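Local coordinates for DUF1460 domain-containing protein (Legionella pneumophila subsp. pneumophila, PDB 2IM9) that is of unknown function but may act as a papain-like amidase on the peptidoglycan of cell walls, at residues A170-H182 and P252-D265. Numbering follows the deposited sequence.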
loop_
_atom_site.group_PDB
_atom_site.type_symbol
_atom_site.label_atom_id
_atom_site.label_comp_id
_atom_site.label_asym_id
_atom_site.label_seq_id
_atom_site.Cartn_x
_atom_site.Cartn_y
_atom_site.Cartn_z
ATOM N N ALA A 170 11.055 8.177 -11.328
ATOM C CA ALA A 170 11.793 6.983 -10.905
ATOM C C ALA A 170 11.372 5.818 -11.791
ATOM O O ALA A 170 10.191 5.665 -12.095
ATOM C CB ALA A 170 11.484 6.662 -9.469
ATOM N N ASN A 171 12.343 4.994 -12.191
ATOM C CA ASN A 171 12.056 3.800 -12.970
ATOM C C ASN A 171 12.703 2.587 -12.314
ATOM O O ASN A 171 13.829 2.663 -11.807
ATOM C CB ASN A 171 12.597 3.917 -14.390
ATOM C CG ASN A 171 12.269 5.238 -15.033
ATOM O OD1 ASN A 171 13.177 5.972 -15.445
ATOM N ND2 ASN A 171 10.988 5.569 -15.106
ATOM N N ALA A 172 11.987 1.479 -12.312
ATOM C CA ALA A 172 12.601 0.214 -11.951
ATOM C C ALA A 172 12.115 -0.789 -12.964
ATOM O O ALA A 172 10.959 -0.759 -13.351
ATOM C CB ALA A 172 12.174 -0.200 -10.567
ATOM N N LEU A 173 13.006 -1.681 -13.385
ATOM C CA LEU A 173 12.597 -2.740 -14.297
ATOM C C LEU A 173 12.148 -3.929 -13.452
ATOM O O LEU A 173 12.981 -4.619 -12.847
ATOM C CB LEU A 173 13.734 -3.124 -15.237
ATOM C CG LEU A 173 13.314 -4.122 -16.307
ATOM C CD1 LEU A 173 12.246 -3.532 -17.208
ATOM C CD2 LEU A 173 14.532 -4.532 -17.109
ATOM N N ILE A 174 10.831 -4.104 -13.388
ATOM C CA ILE A 174 10.205 -5.114 -12.528
ATOM C C ILE A 174 10.086 -6.388 -13.329
ATOM O O ILE A 174 9.257 -6.489 -14.238
ATOM C CB ILE A 174 8.784 -4.712 -12.022
ATOM C CG1 ILE A 174 8.765 -3.311 -11.389
ATOM C CG2 ILE A 174 8.242 -5.785 -11.069
ATOM C CD1 ILE A 174 9.570 -3.162 -10.118
ATOM N N ASN A 175 10.914 -7.362 -12.986
ATOM C CA ASN A 175 11.004 -8.612 -13.737
ATOM C C ASN A 175 10.269 -9.675 -12.916
ATOM O O ASN A 175 10.853 -10.262 -11.999
ATOM C CB ASN A 175 12.493 -8.968 -13.904
ATOM C CG ASN A 175 12.723 -10.202 -14.777
ATOM O OD1 ASN A 175 11.932 -11.139 -14.762
ATOM N ND2 ASN A 175 13.846 -10.210 -15.523
ATOM N N LYS A 176 8.985 -9.892 -13.214
ATOM C CA LYS A 176 8.201 -10.845 -12.410
ATOM C C LYS A 176 8.760 -12.273 -12.451
ATOM O O LYS A 176 8.906 -12.904 -11.391
ATOM C CB LYS A 176 6.718 -10.807 -12.781
ATOM C CG LYS A 176 6.019 -9.597 -12.218
ATOM C CD LYS A 176 4.496 -9.702 -12.368
ATOM C CE LYS A 176 3.853 -8.421 -11.858
ATOM N NZ LYS A 176 2.374 -8.353 -12.124
ATOM N N PRO A 177 9.105 -12.790 -13.657
ATOM C CA PRO A 177 9.654 -14.156 -13.638
ATOM C C PRO A 177 10.904 -14.318 -12.776
ATOM O O PRO A 177 11.043 -15.334 -12.085
ATOM C CB PRO A 177 9.939 -14.446 -15.120
ATOM C CG PRO A 177 8.949 -13.579 -15.850
ATOM C CD PRO A 177 8.967 -12.286 -15.035
ATOM N N GLN A 178 11.797 -13.328 -12.770
ATOM C CA GLN A 178 12.978 -13.438 -11.912
ATOM C C GLN A 178 12.626 -13.293 -10.417
ATOM O O GLN A 178 13.225 -13.939 -9.534
ATOM C CB GLN A 178 14.051 -12.423 -12.326
ATOM C CG GLN A 178 15.414 -12.742 -11.713
ATOM C CD GLN A 178 15.936 -14.115 -12.151
ATOM O OE1 GLN A 178 15.860 -15.072 -11.396
ATOM N NE2 GLN A 178 16.415 -14.212 -13.376
ATOM N N TRP A 179 11.632 -12.462 -10.118
ATOM C CA TRP A 179 11.171 -12.332 -8.742
ATOM C C TRP A 179 10.601 -13.686 -8.278
ATOM O O TRP A 179 10.906 -14.148 -7.167
ATOM C CB TRP A 179 10.115 -11.234 -8.675
ATOM C CG TRP A 179 9.522 -10.970 -7.314
ATOM C CD1 TRP A 179 10.144 -10.403 -6.231
ATOM C CD2 TRP A 179 8.158 -11.187 -6.929
ATOM N NE1 TRP A 179 9.251 -10.280 -5.181
ATOM C CE2 TRP A 179 8.026 -10.760 -5.581
ATOM C CE3 TRP A 179 7.038 -11.711 -7.588
ATOM C CZ2 TRP A 179 6.804 -10.841 -4.874
ATOM C CZ3 TRP A 179 5.814 -11.797 -6.882
ATOM C CH2 TRP A 179 5.718 -11.366 -5.537
ATOM N N TYR A 180 9.810 -14.334 -9.132
ATOM C CA TYR A 180 9.271 -15.651 -8.767
ATOM C C TYR A 180 10.393 -16.647 -8.563
ATOM O O TYR A 180 10.386 -17.377 -7.572
ATOM C CB TYR A 180 8.230 -16.171 -9.772
ATOM C CG TYR A 180 6.875 -15.619 -9.461
ATOM C CD1 TYR A 180 6.469 -14.392 -9.986
ATOM C CD2 TYR A 180 6.005 -16.289 -8.578
ATOM C CE1 TYR A 180 5.218 -13.865 -9.681
ATOM C CE2 TYR A 180 4.760 -15.763 -8.252
ATOM C CZ TYR A 180 4.383 -14.549 -8.791
ATOM O OH TYR A 180 3.169 -14.023 -8.459
ATOM N N ASN A 181 11.383 -16.613 -9.451
ATOM C CA ASN A 181 12.482 -17.575 -9.417
ATOM C C ASN A 181 13.256 -17.511 -8.113
ATOM O O ASN A 181 13.739 -18.530 -7.617
ATOM C CB ASN A 181 13.411 -17.376 -10.615
ATOM C CG ASN A 181 14.497 -18.417 -10.679
ATOM O OD1 ASN A 181 14.236 -19.637 -10.698
ATOM N ND2 ASN A 181 15.728 -17.954 -10.701
ATOM N N HIS A 182 13.354 -16.306 -7.556
ATOM C CA HIS A 182 14.051 -16.075 -6.274
ATOM C C HIS A 182 13.293 -16.510 -5.008
ATOM O O HIS A 182 13.838 -16.463 -3.902
ATOM C CB HIS A 182 14.411 -14.596 -6.143
ATOM C CG HIS A 182 15.780 -14.263 -6.655
ATOM N ND1 HIS A 182 16.078 -14.194 -7.999
ATOM C CD2 HIS A 182 16.932 -13.996 -6.000
ATOM C CE1 HIS A 182 17.351 -13.857 -8.148
ATOM N NE2 HIS A 182 17.892 -13.736 -6.948
ATOM N N PRO A 252 14.518 5.475 -6.447
ATOM C CA PRO A 252 14.662 5.411 -7.911
ATOM C C PRO A 252 15.699 4.416 -8.391
ATOM O O PRO A 252 15.549 3.870 -9.484
ATOM C CB PRO A 252 15.117 6.824 -8.302
ATOM C CG PRO A 252 14.785 7.674 -7.139
ATOM C CD PRO A 252 14.838 6.812 -5.920
ATOM N N ASN A 253 16.748 4.192 -7.618
ATOM C CA ASN A 253 17.814 3.344 -8.126
ATOM C C ASN A 253 18.133 2.282 -7.094
ATOM O O ASN A 253 19.166 2.356 -6.388
ATOM C CB ASN A 253 19.038 4.178 -8.553
ATOM C CG ASN A 253 18.783 4.970 -9.843
ATOM O OD1 ASN A 253 18.698 6.199 -9.828
ATOM N ND2 ASN A 253 18.642 4.259 -10.961
ATOM N N TRP A 254 17.207 1.323 -7.000
ATOM C CA TRP A 254 17.185 0.353 -5.899
ATOM C C TRP A 254 17.355 -1.051 -6.439
ATOM O O TRP A 254 16.393 -1.715 -6.826
ATOM C CB TRP A 254 15.895 0.472 -5.076
ATOM C CG TRP A 254 16.050 -0.029 -3.661
ATOM C CD1 TRP A 254 17.221 -0.163 -2.952
ATOM C CD2 TRP A 254 15.002 -0.450 -2.779
ATOM N NE1 TRP A 254 16.961 -0.645 -1.691
ATOM C CE2 TRP A 254 15.607 -0.817 -1.552
ATOM C CE3 TRP A 254 13.609 -0.547 -2.905
ATOM C CZ2 TRP A 254 14.869 -1.280 -0.460
ATOM C CZ3 TRP A 254 12.870 -1.011 -1.811
ATOM C CH2 TRP A 254 13.504 -1.368 -0.608
ATOM N N ASP A 255 18.600 -1.501 -6.459
ATOM C CA ASP A 255 18.914 -2.739 -7.177
ATOM C C ASP A 255 18.848 -3.916 -6.214
ATOM O O ASP A 255 19.812 -4.235 -5.516
ATOM C CB ASP A 255 20.262 -2.640 -7.911
ATOM C CG ASP A 255 20.484 -3.801 -8.908
ATOM O OD1 ASP A 255 19.777 -4.834 -8.800
ATOM O OD2 ASP A 255 21.376 -3.682 -9.791
ATOM N N LEU A 256 17.676 -4.542 -6.163
ATOM C CA LEU A 256 17.471 -5.703 -5.292
ATOM C C LEU A 256 17.497 -7.009 -6.084
ATOM O O LEU A 256 16.940 -8.014 -5.644
ATOM C CB LEU A 256 16.163 -5.564 -4.484
ATOM C CG LEU A 256 16.050 -4.333 -3.571
ATOM C CD1 LEU A 256 14.731 -4.351 -2.822
ATOM C CD2 LEU A 256 17.217 -4.271 -2.584
ATOM N N ARG A 257 18.171 -6.995 -7.234
ATOM C CA ARG A 257 18.182 -8.160 -8.130
ATOM C C ARG A 257 18.797 -9.393 -7.482
ATOM O O ARG A 257 18.279 -10.514 -7.627
ATOM C CB ARG A 257 18.937 -7.865 -9.419
ATOM C CG ARG A 257 18.185 -7.033 -10.426
ATOM C CD ARG A 257 19.023 -6.926 -11.695
ATOM N NE ARG A 257 19.117 -5.567 -12.205
ATOM C CZ ARG A 257 19.619 -5.242 -13.398
ATOM N NH1 ARG A 257 20.080 -6.181 -14.219
ATOM N NH2 ARG A 257 19.651 -3.968 -13.774
ATOM N N GLN A 258 19.915 -9.201 -6.789
ATOM C CA GLN A 258 20.576 -10.333 -6.161
ATOM C C GLN A 258 19.739 -10.839 -5.002
ATOM O O GLN A 258 19.708 -12.045 -4.755
ATOM C CB GLN A 258 21.999 -9.979 -5.711
ATOM C CG GLN A 258 22.907 -11.204 -5.452
ATOM C CD GLN A 258 22.680 -11.822 -4.082
ATOM O OE1 GLN A 258 22.169 -11.154 -3.169
ATOM N NE2 GLN A 258 23.040 -13.109 -3.929
ATOM N N GLN A 259 19.050 -9.924 -4.312
ATOM C CA GLN A 259 18.324 -10.269 -3.088
ATOM C C GLN A 259 16.916 -10.814 -3.303
ATOM O O GLN A 259 16.520 -11.786 -2.650
ATOM C CB GLN A 259 18.233 -9.072 -2.140
ATOM C CG GLN A 259 19.596 -8.497 -1.722
ATOM C CD GLN A 259 19.981 -7.246 -2.521
ATOM O OE1 GLN A 259 19.935 -7.228 -3.760
ATOM N NE2 GLN A 259 20.356 -6.192 -1.806
ATOM N N ILE A 260 16.133 -10.165 -4.163
ATOM C CA ILE A 260 14.747 -10.618 -4.361
ATOM C C ILE A 260 14.442 -10.948 -5.810
ATOM O O ILE A 260 13.324 -11.376 -6.106
ATOM C CB ILE A 260 13.678 -9.614 -3.847
ATOM C CG1 ILE A 260 13.669 -8.361 -4.726
ATOM C CG2 ILE A 260 13.864 -9.294 -2.354
ATOM C CD1 ILE A 260 12.568 -7.368 -4.415
ATOM N N GLY A 261 15.414 -10.729 -6.693
ATOM C CA GLY A 261 15.311 -11.116 -8.086
ATOM C C GLY A 261 14.887 -10.002 -9.005
ATOM O O GLY A 261 14.750 -10.216 -10.208
ATOM N N THR A 262 14.684 -8.806 -8.453
ATOM C CA THR A 262 14.261 -7.682 -9.270
ATOM C C THR A 262 14.691 -6.337 -8.689
ATOM O O THR A 262 14.873 -6.211 -7.483
ATOM C CB THR A 262 12.724 -7.691 -9.494
ATOM O OG1 THR A 262 12.369 -6.661 -10.426
ATOM C CG2 THR A 262 11.959 -7.502 -8.185
ATOM N N GLU A 263 14.890 -5.358 -9.569
ATOM C CA GLU A 263 14.928 -3.956 -9.142
ATOM C C GLU A 263 13.592 -3.602 -8.532
ATOM O O GLU A 263 12.568 -4.226 -8.851
ATOM C CB GLU A 263 15.155 -3.032 -10.338
ATOM C CG GLU A 263 16.477 -3.224 -11.015
ATOM C CD GLU A 263 16.704 -2.206 -12.123
ATOM O OE1 GLU A 263 15.765 -1.420 -12.464
ATOM O OE2 GLU A 263 17.850 -2.194 -12.645
ATOM N N LEU A 264 13.594 -2.592 -7.670
ATOM C CA LEU A 264 12.361 -2.117 -7.073
ATOM C C LEU A 264 12.369 -0.594 -6.966
ATOM O O LEU A 264 13.436 0.048 -7.070
ATOM C CB LEU A 264 12.172 -2.752 -5.691
ATOM C CG LEU A 264 10.764 -2.725 -5.074
ATOM C CD1 LEU A 264 9.667 -3.244 -6.040
ATOM C CD2 LEU A 264 10.795 -3.546 -3.796
ATOM N N ASP A 265 11.192 -0.009 -6.780
ATOM C CA ASP A 265 11.064 1.451 -6.816
ATOM C C ASP A 265 10.407 2.090 -5.584
ATOM O O ASP A 265 10.601 3.283 -5.335
ATOM C CB ASP A 265 10.287 1.885 -8.073
ATOM C CG ASP A 265 9.053 1.003 -8.355
ATOM O OD1 ASP A 265 8.669 0.172 -7.485
ATOM O OD2 ASP A 265 8.483 1.138 -9.466
HETATM O O HOH W 1 15.021 5.906 -11.964
HETATM O O HOH W 2 16.708 1.692 -11.905
HETATM O O HOH W 3 15.196 -6.100 -12.543
HETATM O O HOH W 4 11.655 -13.028 -4.731
#
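The imidazole of His182 lies with one face over Gly261, whose CA sits 3.4 Å from the ring centroid in a CH-pi contact, while Gln258 O stands at the ring edge and takes a weak hydrogen bond from NE2. The contact joins an edge strand of the antiparallel sheet, and the helix after it, to the excursion between antiparallel strands 246-254 and 264-275. The other imidazole nitrogen, ND1, donates to Gln178 O, which also receives His182 N from the opposite face of its carbonyl plane; with the glycine under one face, this probably limits the ring's rotation. The indole of Trp179 brings CD1 obliquely to Ile260 O (3.3 Å) and Thr262 CG2, while Phe136 meets this ring edge-to-face and Lys183 adds a cation-pi contact. Gly261, with positive phi, ends the short helix 257-260 and lets the chain pass close against Gln178 and His182.

The direct hydrogen bonds across the contact pair side chains with backbone. Glu263, extended beyond CG, receives Leu173 N on the anti side of OE1, tilted out of the carboxylate plane, at 2.9 Å and nearly straight (177°); its OE2 bridges to Arg257, which also reaches Asp255. A water links Leu173 O to Glu263 N. Ala170 CB packs on the Pro252 ring, and Ala172 CB touches Asp265 CB, whose carboxylate is held by Ser217 and Ser138. Ile174 turns its CD1 back to Leu264 CD1. With OG1 anti to its own nitrogen (chi1 -173°), Thr262 accepts from Asn175 N at 3.0 Å and donates to Glu263 O in the carbonyl plane, on a lone pair.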